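PDB 3NRN: amine oxidase domain-containing protein from Pyrococcus furiosus, which binds adenosine monophosphate and, as a member of the flavin-containing amine oxidase family, is probably an oxidoreductase, though its substrate is unknown. Local coordinates for residues K86-E90 with G91-H95; E142-L145 with S146-S150; D156-L160 with S161-A165; K170-R173 with A174-W178. All blocks are in the same frame, centred on the assembly; numbering follows the deposited sequence.

Interaction 1 (K86-E90 with G91-H95); sequences KILWE and GKIFH
Phe94 lays its ring against Ile87, its hydrogen-bonded partner on the neighbouring strand. Ring atom CE1 of Phe94 lies 3.9 Å from CB of Ile87. CG of Phe94 sits between the backbone N and the carbonyl carbon (chi1 53°), and this folds the ring back over strand 86-89. One face of the ring covers the carbonyl oxygen of Ile87, which stands 3.7 Å above the ring plane and toward its rim. CB of Trp89 reaches Phe94 CE2 obliquely at 3.9 Å. CG of Lys92 lies in plane at the edge of the same ring. The indole of Trp89 leads away from Phe94, and CG of Glu90 lies over one of its faces. On the opposite side of the hairpin, CD1 of Leu88 meets CG1 of Ile93 at 3.7 Å. The two segments form an antiparallel beta hairpin closed by a type I' turn from Trp89 to Lys92. Glu90 and Gly91 both have positive phi there. Backbone bonds run both ways between Ile87 and Phe94, and again between Trp89 and Lys92. Helix 142-156 covers the face that carries Ile87 and Phe94. Backbone bonds and apolar packing thus carry the contact. Glu90 OE1 and Lys92 NZ are 6.2 Å apart, so their opposite charges would probably add only a weak attraction.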
# COMPACT_ATOMS: atom_id res chain seq x y z
N LYS A 86 18.36 -4.71 -0.84
CA LYS A 86 19.65 -4.78 -0.16
C LYS A 86 19.46 -4.75 1.36
O LYS A 86 18.36 -4.49 1.86
CB LYS A 86 20.53 -3.61 -0.60
CG LYS A 86 20.87 -3.64 -2.08
CD LYS A 86 21.84 -2.53 -2.44
CE LYS A 86 22.33 -2.70 -3.87
NZ LYS A 86 23.35 -1.68 -4.23
N ILE A 87 20.55 -5.00 2.08
CA ILE A 87 20.50 -5.04 3.54
C ILE A 87 21.63 -4.27 4.23
O ILE A 87 22.77 -4.29 3.77
CB ILE A 87 20.52 -6.51 4.03
CG1 ILE A 87 19.36 -7.27 3.39
CG2 ILE A 87 20.43 -6.56 5.55
CD1 ILE A 87 19.27 -8.73 3.79
N LEU A 88 21.30 -3.59 5.32
CA LEU A 88 22.27 -2.83 6.11
C LEU A 88 22.52 -3.61 7.39
O LEU A 88 21.64 -3.69 8.25
CB LEU A 88 21.72 -1.44 6.47
CG LEU A 88 22.54 -0.64 7.50
CD1 LEU A 88 23.96 -0.46 7.00
CD2 LEU A 88 21.89 0.72 7.76
N TRP A 89 23.71 -4.18 7.52
CA TRP A 89 24.04 -4.97 8.70
C TRP A 89 25.51 -4.81 9.06
O TRP A 89 26.39 -4.85 8.20
CB TRP A 89 23.72 -6.44 8.42
CG TRP A 89 24.01 -7.37 9.55
CD1 TRP A 89 25.05 -8.25 9.65
CD2 TRP A 89 23.22 -7.56 10.73
NE1 TRP A 89 24.95 -8.98 10.81
CE2 TRP A 89 23.84 -8.58 11.49
CE3 TRP A 89 22.04 -6.98 11.22
CZ2 TRP A 89 23.33 -9.03 12.72
CZ3 TRP A 89 21.53 -7.42 12.45
CH2 TRP A 89 22.18 -8.43 13.18
N GLU A 90 25.76 -4.61 10.35
CA GLU A 90 27.12 -4.43 10.88
C GLU A 90 27.93 -3.41 10.07
O GLU A 90 29.09 -3.66 9.73
CB GLU A 90 27.84 -5.77 10.94
CG GLU A 90 27.14 -6.80 11.82
CD GLU A 90 27.88 -8.12 11.91
OE1 GLU A 90 28.37 -8.61 10.87
OE2 GLU A 90 27.96 -8.67 13.03
N GLY A 91 27.31 -2.28 9.77
CA GLY A 91 27.98 -1.22 9.04
C GLY A 91 28.15 -1.35 7.54
O GLY A 91 28.86 -0.55 6.94
N LYS A 92 27.51 -2.34 6.92
CA LYS A 92 27.64 -2.50 5.47
C LYS A 92 26.32 -2.75 4.74
O LYS A 92 25.48 -3.53 5.20
CB LYS A 92 28.61 -3.64 5.15
CG LYS A 92 28.17 -5.00 5.67
CD LYS A 92 28.98 -6.13 5.05
CE LYS A 92 28.42 -7.48 5.46
NZ LYS A 92 29.04 -8.61 4.70
N ILE A 93 26.13 -2.08 3.61
CA ILE A 93 24.93 -2.24 2.80
C ILE A 93 25.29 -3.18 1.65
O ILE A 93 26.07 -2.82 0.77
CB ILE A 93 24.45 -0.91 2.20
CG1 ILE A 93 24.00 0.04 3.31
CG2 ILE A 93 23.31 -1.17 1.21
CD1 ILE A 93 23.48 1.38 2.81
N PHE A 94 24.70 -4.36 1.65
CA PHE A 94 25.01 -5.33 0.61
C PHE A 94 23.79 -5.93 -0.09
O PHE A 94 22.65 -5.73 0.34
CB PHE A 94 25.85 -6.45 1.23
CG PHE A 94 25.24 -7.07 2.45
CD1 PHE A 94 24.27 -8.06 2.33
CD2 PHE A 94 25.62 -6.65 3.72
CE1 PHE A 94 23.69 -8.63 3.46
CE2 PHE A 94 25.05 -7.22 4.86
CZ PHE A 94 24.08 -8.21 4.73
N HIS A 95 24.06 -6.66 -1.17
CA HIS A 95 23.03 -7.30 -1.96
C HIS A 95 22.33 -8.36 -1.12
O HIS A 95 22.98 -9.09 -0.37
CB HIS A 95 23.67 -7.94 -3.20
CG HIS A 95 22.69 -8.47 -4.20
ND1 HIS A 95 21.85 -9.53 -3.93
CD2 HIS A 95 22.44 -8.10 -5.48
CE1 HIS A 95 21.12 -9.79 -5.00
NE2 HIS A 95 21.46 -8.94 -5.96

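Interaction 2 (E142-L145 with S146-S150); sequences EFLL and SVLES
The Phe143 ring takes a methyl of Val147 over one face. CG2 of Val147 stands 3.9 Å from the ring centroid of Phe143, 23° off the ring normal. This is a CH-pi contact, with CZ the nearest ring atom. The ring also stacks with Phe102 and makes a T-shaped pair with Trp89 of the hairpin. CG of Phe143 is anti to the backbone N (chi1 171°), which brings the far end of the ring back toward the next helical turn. Both segments belong to one alpha-helix, 142-156, and the contacts follow its i to i+4 spacing. Val147 N bonds Phe143 O at 3.0 Å, and Leu148 N bonds Leu144 O at 2.9 Å. The bond from Glu149 N to Leu145 O is weak. Leu144 and Leu148 lie side by side and point the same way, with Leu144 CG 4.1 Å from Leu148 CD1. Both also touch Ile134 of helix 130-137. Cutting Leu148 back to an alanine is likely to open a gap beside Leu144 and leave Ile134 and Leu160 with less apolar cover. CB of Ser146 packs 3.3 Å from the carbonyl oxygen of Glu142.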
# COMPACT_ATOMS: atom_id res chain seq x y z
N GLU A 142 19.94 -15.29 14.38
CA GLU A 142 19.86 -13.90 14.80
C GLU A 142 19.82 -12.88 13.66
O GLU A 142 19.25 -11.80 13.80
CB GLU A 142 21.03 -13.60 15.75
CG GLU A 142 21.01 -12.22 16.39
CD GLU A 142 21.85 -12.15 17.66
OE1 GLU A 142 22.05 -11.03 18.18
OE2 GLU A 142 22.31 -13.21 18.15
N PHE A 143 20.43 -13.23 12.53
CA PHE A 143 20.45 -12.32 11.38
C PHE A 143 19.14 -12.38 10.60
O PHE A 143 18.54 -11.35 10.29
CB PHE A 143 21.60 -12.68 10.44
CG PHE A 143 21.55 -11.94 9.13
CD1 PHE A 143 21.90 -10.60 9.06
CD2 PHE A 143 21.12 -12.59 7.97
CE1 PHE A 143 21.82 -9.90 7.85
CE2 PHE A 143 21.05 -11.90 6.75
CZ PHE A 143 21.40 -10.56 6.69
N LEU A 144 18.72 -13.60 10.28
CA LEU A 144 17.51 -13.82 9.51
C LEU A 144 16.25 -13.28 10.19
O LEU A 144 15.44 -12.61 9.55
CB LEU A 144 17.33 -15.32 9.23
CG LEU A 144 16.10 -15.72 8.42
CD1 LEU A 144 16.17 -15.11 7.03
CD2 LEU A 144 16.02 -17.22 8.32
N LEU A 145 16.10 -13.57 11.47
CA LEU A 145 14.94 -13.11 12.22
C LEU A 145 14.89 -11.59 12.29
O LEU A 145 13.82 -10.98 12.35
CB LEU A 145 14.96 -13.71 13.63
CG LEU A 145 14.75 -15.22 13.63
CD1 LEU A 145 15.14 -15.81 14.97
CD2 LEU A 145 13.30 -15.52 13.28
N SER A 146 16.07 -10.98 12.28
CA SER A 146 16.20 -9.53 12.33
C SER A 146 15.78 -8.91 11.00
O SER A 146 15.06 -7.92 10.97
CB SER A 146 17.64 -9.15 12.67
OG SER A 146 17.75 -7.77 12.95
N VAL A 147 16.23 -9.50 9.90
CA VAL A 147 15.87 -9.00 8.58
C VAL A 147 14.38 -9.19 8.32
O VAL A 147 13.73 -8.31 7.77
CB VAL A 147 16.67 -9.72 7.47
CG1 VAL A 147 16.08 -9.40 6.08
CG2 VAL A 147 18.13 -9.29 7.52
N LEU A 148 13.83 -10.34 8.71
CA LEU A 148 12.41 -10.61 8.51
C LEU A 148 11.55 -9.70 9.36
O LEU A 148 10.40 -9.45 9.02
CB LEU A 148 12.08 -12.08 8.82
CG LEU A 148 12.57 -13.11 7.79
CD1 LEU A 148 12.16 -14.50 8.22
CD2 LEU A 148 11.98 -12.79 6.43
N GLU A 149 12.12 -9.20 10.46
CA GLU A 149 11.41 -8.29 11.35
C GLU A 149 11.32 -6.94 10.63
O GLU A 149 10.32 -6.23 10.75
CB GLU A 149 12.17 -8.13 12.67
CG GLU A 149 11.46 -7.27 13.71
CD GLU A 149 10.35 -8.00 14.46
OE1 GLU A 149 9.74 -7.39 15.36
OE2 GLU A 149 10.10 -9.19 14.16
N SER A 150 12.37 -6.58 9.90
CA SER A 150 12.37 -5.33 9.15
C SER A 150 11.37 -5.46 8.00
O SER A 150 10.60 -4.53 7.73
CB SER A 150 13.77 -5.04 8.59
OG SER A 150 14.66 -4.72 9.64

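Interaction 3 (D156-L160 with S161-A165); sequences DSVSL and SDLTA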
# COMPACT_ATOMS: atom_id res chain seq x y z
N ASP A 156 4.26 -4.61 6.33
CA ASP A 156 3.00 -4.72 7.07
C ASP A 156 2.88 -3.88 8.34
O ASP A 156 1.87 -3.96 9.04
CB ASP A 156 2.74 -6.19 7.42
CG ASP A 156 2.97 -7.12 6.23
OD1 ASP A 156 2.39 -6.87 5.15
OD2 ASP A 156 3.73 -8.11 6.38
N SER A 157 3.90 -3.09 8.66
CA SER A 157 3.88 -2.26 9.85
C SER A 157 3.62 -3.01 11.16
O SER A 157 3.00 -2.48 12.07
CB SER A 157 2.84 -1.15 9.71
OG SER A 157 3.33 -0.11 8.88
N VAL A 158 4.08 -4.26 11.24
CA VAL A 158 3.92 -5.06 12.44
C VAL A 158 5.18 -5.87 12.66
O VAL A 158 6.07 -5.90 11.81
CB VAL A 158 2.73 -6.04 12.35
CG1 VAL A 158 1.43 -5.28 12.11
CG2 VAL A 158 2.97 -7.05 11.24
N SER A 159 5.27 -6.52 13.82
CA SER A 159 6.41 -7.35 14.14
C SER A 159 6.15 -8.73 13.54
O SER A 159 5.00 -9.10 13.30
CB SER A 159 6.59 -7.48 15.65
OG SER A 159 6.97 -6.23 16.21
N LEU A 160 7.22 -9.47 13.30
CA LEU A 160 7.11 -10.80 12.72
C LEU A 160 6.13 -11.67 13.51
O LEU A 160 5.34 -12.42 12.93
CB LEU A 160 8.49 -11.45 12.67
CG LEU A 160 8.67 -12.60 11.68
CD1 LEU A 160 8.19 -12.19 10.30
CD2 LEU A 160 10.13 -13.00 11.64
N SER A 161 6.16 -11.55 14.83
CA SER A 161 5.27 -12.34 15.68
C SER A 161 3.80 -11.94 15.49
O SER A 161 2.90 -12.64 15.95
CB SER A 161 5.67 -12.21 17.16
OG SER A 161 5.68 -10.85 17.59
N ASP A 162 3.56 -10.82 14.82
CA ASP A 162 2.20 -10.36 14.58
C ASP A 162 1.59 -10.95 13.31
O ASP A 162 0.40 -10.79 13.05
CB ASP A 162 2.14 -8.83 14.51
CG ASP A 162 2.37 -8.18 15.86
OD1 ASP A 162 1.73 -8.61 16.84
OD2 ASP A 162 3.17 -7.23 15.94
N LEU A 163 2.42 -11.61 12.51
CA LEU A 163 1.96 -12.24 11.28
C LEU A 163 1.83 -13.74 11.51
O LEU A 163 2.56 -14.31 12.31
CB LEU A 163 2.96 -11.99 10.14
CG LEU A 163 3.10 -10.59 9.56
CD1 LEU A 163 4.30 -10.56 8.62
CD2 LEU A 163 1.84 -10.20 8.80
N THR A 164 0.89 -14.39 10.82
CA THR A 164 0.73 -15.83 10.94
C THR A 164 1.73 -16.44 9.96
O THR A 164 2.21 -15.74 9.07
CB THR A 164 -0.69 -16.29 10.55
OG1 THR A 164 -0.93 -15.99 9.17
CG2 THR A 164 -1.74 -15.58 11.41
N ALA A 165 2.06 -17.71 10.12
CA ALA A 165 3.02 -18.35 9.23
C ALA A 165 2.44 -18.33 7.81
O ALA A 165 3.17 -18.15 6.85
CB ALA A 165 3.29 -19.78 9.67
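Asp162 turns its carboxylate back toward Ser159, because its CG is anti to the carbonyl carbon and beside the backbone N (chi1 -71°). OD2 of Asp162 then accepts the N-H of Ser159 at 3.1 Å through its anti lone pair. The loop joins helix 142-156 to helix 165-178 and holds a short 3-10 turn ending at Asp162. In return, Asp162 N bonds Ser159 O at 2.7 Å, from above the carbonyl plane. Two bonds therefore link Ser159 and Asp162, one through the side chain and one through the backbone. A further turn bond runs from Leu163 N to Leu160 O at 3.1 Å. The CB of Leu163 is directed at residues 156-160, and its branches meet Val158 and Asp156. Its CG lies 3.9 Å from CG2 of Val158, and the two side chains cross at about a right angle. CD1 of Leu163 comes to 3.4 Å from OD2 of Asp156. That carboxylate is also close to Glu171, and the like charge and apolar cover are likely to raise its affinity for a proton. With a serine in place of Leu163, Val158 and Ala152 would probably lose their shared apolar neighbour, and OD2 of Asp156 the two methyls beside it. Ser159 OG is hydrogen-bonded to NZ of Lys322. Thr164 stands at the N-cap of helix 165-178, its OG1 hydrogen-bonded to the backbone N of Glu167. Across the turn, CB of Val158 rests 3.6 Å from CB of Asp162.

Interaction 4 (K170-R173 with A174-W178); sequences KEIR and AALRW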
# COMPACT_ATOMS: atom_id res chain seq x y z
N LYS A 170 2.36 -16.48 2.24
CA LYS A 170 1.68 -15.92 1.08
C LYS A 170 2.39 -14.68 0.54
O LYS A 170 2.44 -14.46 -0.67
CB LYS A 170 0.22 -15.63 1.42
CG LYS A 170 -0.61 -16.90 1.57
CD LYS A 170 -2.03 -16.59 1.99
CE LYS A 170 -2.89 -17.84 1.96
NZ LYS A 170 -4.29 -17.54 2.37
N GLU A 171 2.94 -13.87 1.44
CA GLU A 171 3.68 -12.69 1.02
C GLU A 171 4.99 -13.14 0.38
O GLU A 171 5.52 -12.49 -0.52
CB GLU A 171 3.92 -11.77 2.22
CG GLU A 171 2.66 -11.01 2.63
CD GLU A 171 2.83 -10.22 3.90
OE1 GLU A 171 3.94 -9.71 4.17
OE2 GLU A 171 1.83 -10.08 4.64
N ILE A 172 5.52 -14.27 0.85
CA ILE A 172 6.75 -14.81 0.29
C ILE A 172 6.41 -15.31 -1.11
O ILE A 172 7.18 -15.13 -2.04
CB ILE A 172 7.31 -15.97 1.15
CG1 ILE A 172 7.89 -15.42 2.45
CG2 ILE A 172 8.39 -16.71 0.36
CD1 ILE A 172 8.32 -16.48 3.45
N ARG A 173 5.26 -15.95 -1.27
CA ARG A 173 4.85 -16.43 -2.58
C ARG A 173 4.74 -15.24 -3.55
O ARG A 173 5.24 -15.28 -4.67
CB ARG A 173 3.52 -17.17 -2.50
CG ARG A 173 3.04 -17.70 -3.85
CD ARG A 173 1.98 -18.77 -3.70
NE ARG A 173 0.75 -18.26 -3.11
CZ ARG A 173 -0.27 -19.02 -2.75
NH1 ARG A 173 -0.21 -20.33 -2.92
NH2 ARG A 173 -1.35 -18.48 -2.20
N ALA A 174 4.08 -14.17 -3.10
CA ALA A 174 3.93 -12.98 -3.93
C ALA A 174 5.29 -12.46 -4.39
O ALA A 174 5.45 -12.02 -5.53
CB ALA A 174 3.17 -11.88 -3.16
N ALA A 175 6.28 -12.50 -3.50
CA ALA A 175 7.62 -12.02 -3.85
C ALA A 175 8.28 -12.93 -4.88
O ALA A 175 9.01 -12.47 -5.77
CB ALA A 175 8.49 -11.91 -2.60
N LEU A 176 8.04 -14.23 -4.77
CA LEU A 176 8.62 -15.19 -5.71
C LEU A 176 7.96 -15.03 -7.08
O LEU A 176 8.62 -15.10 -8.12
CB LEU A 176 8.42 -16.63 -5.22
CG LEU A 176 9.04 -17.02 -3.87
CD1 LEU A 176 8.74 -18.48 -3.57
CD2 LEU A 176 10.54 -16.78 -3.91
N ARG A 177 6.65 -14.79 -7.07
CA ARG A 177 5.90 -14.63 -8.31
C ARG A 177 6.13 -13.30 -9.02
O ARG A 177 6.45 -13.28 -10.20
CB ARG A 177 4.40 -14.78 -8.05
CG ARG A 177 4.01 -16.12 -7.48
CD ARG A 177 3.33 -17.00 -8.51
NE ARG A 177 3.24 -18.38 -8.05
CZ ARG A 177 4.28 -19.21 -7.96
NH1 ARG A 177 5.49 -18.79 -8.30
NH2 ARG A 177 4.11 -20.44 -7.51
N TRP A 178 5.96 -12.20 -8.29
CA TRP A 178 6.07 -10.88 -8.88
C TRP A 178 7.36 -10.12 -8.65
O TRP A 178 7.51 -9.00 -9.12
CB TRP A 178 4.89 -10.02 -8.43
CG TRP A 178 3.58 -10.70 -8.63
CD1 TRP A 178 3.17 -11.39 -9.75
CD2 TRP A 178 2.48 -10.73 -7.72
NE1 TRP A 178 1.88 -11.84 -9.58
CE2 TRP A 178 1.43 -11.45 -8.35
CE3 TRP A 178 2.28 -10.22 -6.43
CZ2 TRP A 178 0.20 -11.66 -7.72
CZ3 TRP A 178 1.05 -10.43 -5.81
CH2 TRP A 178 0.03 -11.15 -6.46
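Arg173 and Arg177 meet through their aliphatic parts, with CG of Arg173 4.1 Å from CG of Arg177. CG of Arg173 is anti to the backbone N (chi1 180°), and the chain bends only at chi3. Arg177 leaves the backbone differently, with CG beside the backbone N, and bends at chi2 (-106°). This bend brings one face of its guanidinium over CG of Arg173. The two guanidinium planes are 28° apart. Their NE atoms, Arg173 NE and Arg177 NE, stay 5.5 Å from each other, so the like charges are likely to repel only mildly. Arg177 NH2 is held by the carbonyl oxygen of Arg119. The pair is one turn apart on alpha-helix 165-178, near its C-terminal end. Regular i to i+4 bonds run through it, among them Arg177 N to Arg173 O at 2.8 Å. CG of Leu176 sits 3.2 Å from the carbonyl oxygen of Ile172. The side chains of these two meet more loosely, Ile172 CG2 to Leu176 CG at 4.3 Å. Both touch helix 115-119.

In the fold
The four contacts follow in series along the chain, and none nests in or crosses another. Interaction 1 closes the hairpin at one edge of the mixed sheet. Interaction 2 lies on helix 142-156 and touches that hairpin through Phe143, Ser146 and Val147, which joins helix to sheet. Interaction 3 closes the loop after this helix. Glu149 OE2 of interaction 2 reaches Leu160 N there at 3.0 Å, a probable hydrogen bond. Interaction 4 lies on the next helix, 165-178, and meets interaction 3 where Glu171 approaches Asp156. Interactions 2 and 4 do not touch; their nearest atoms are about 6 Å apart. All four lie away from the adenosine monophosphate pocket.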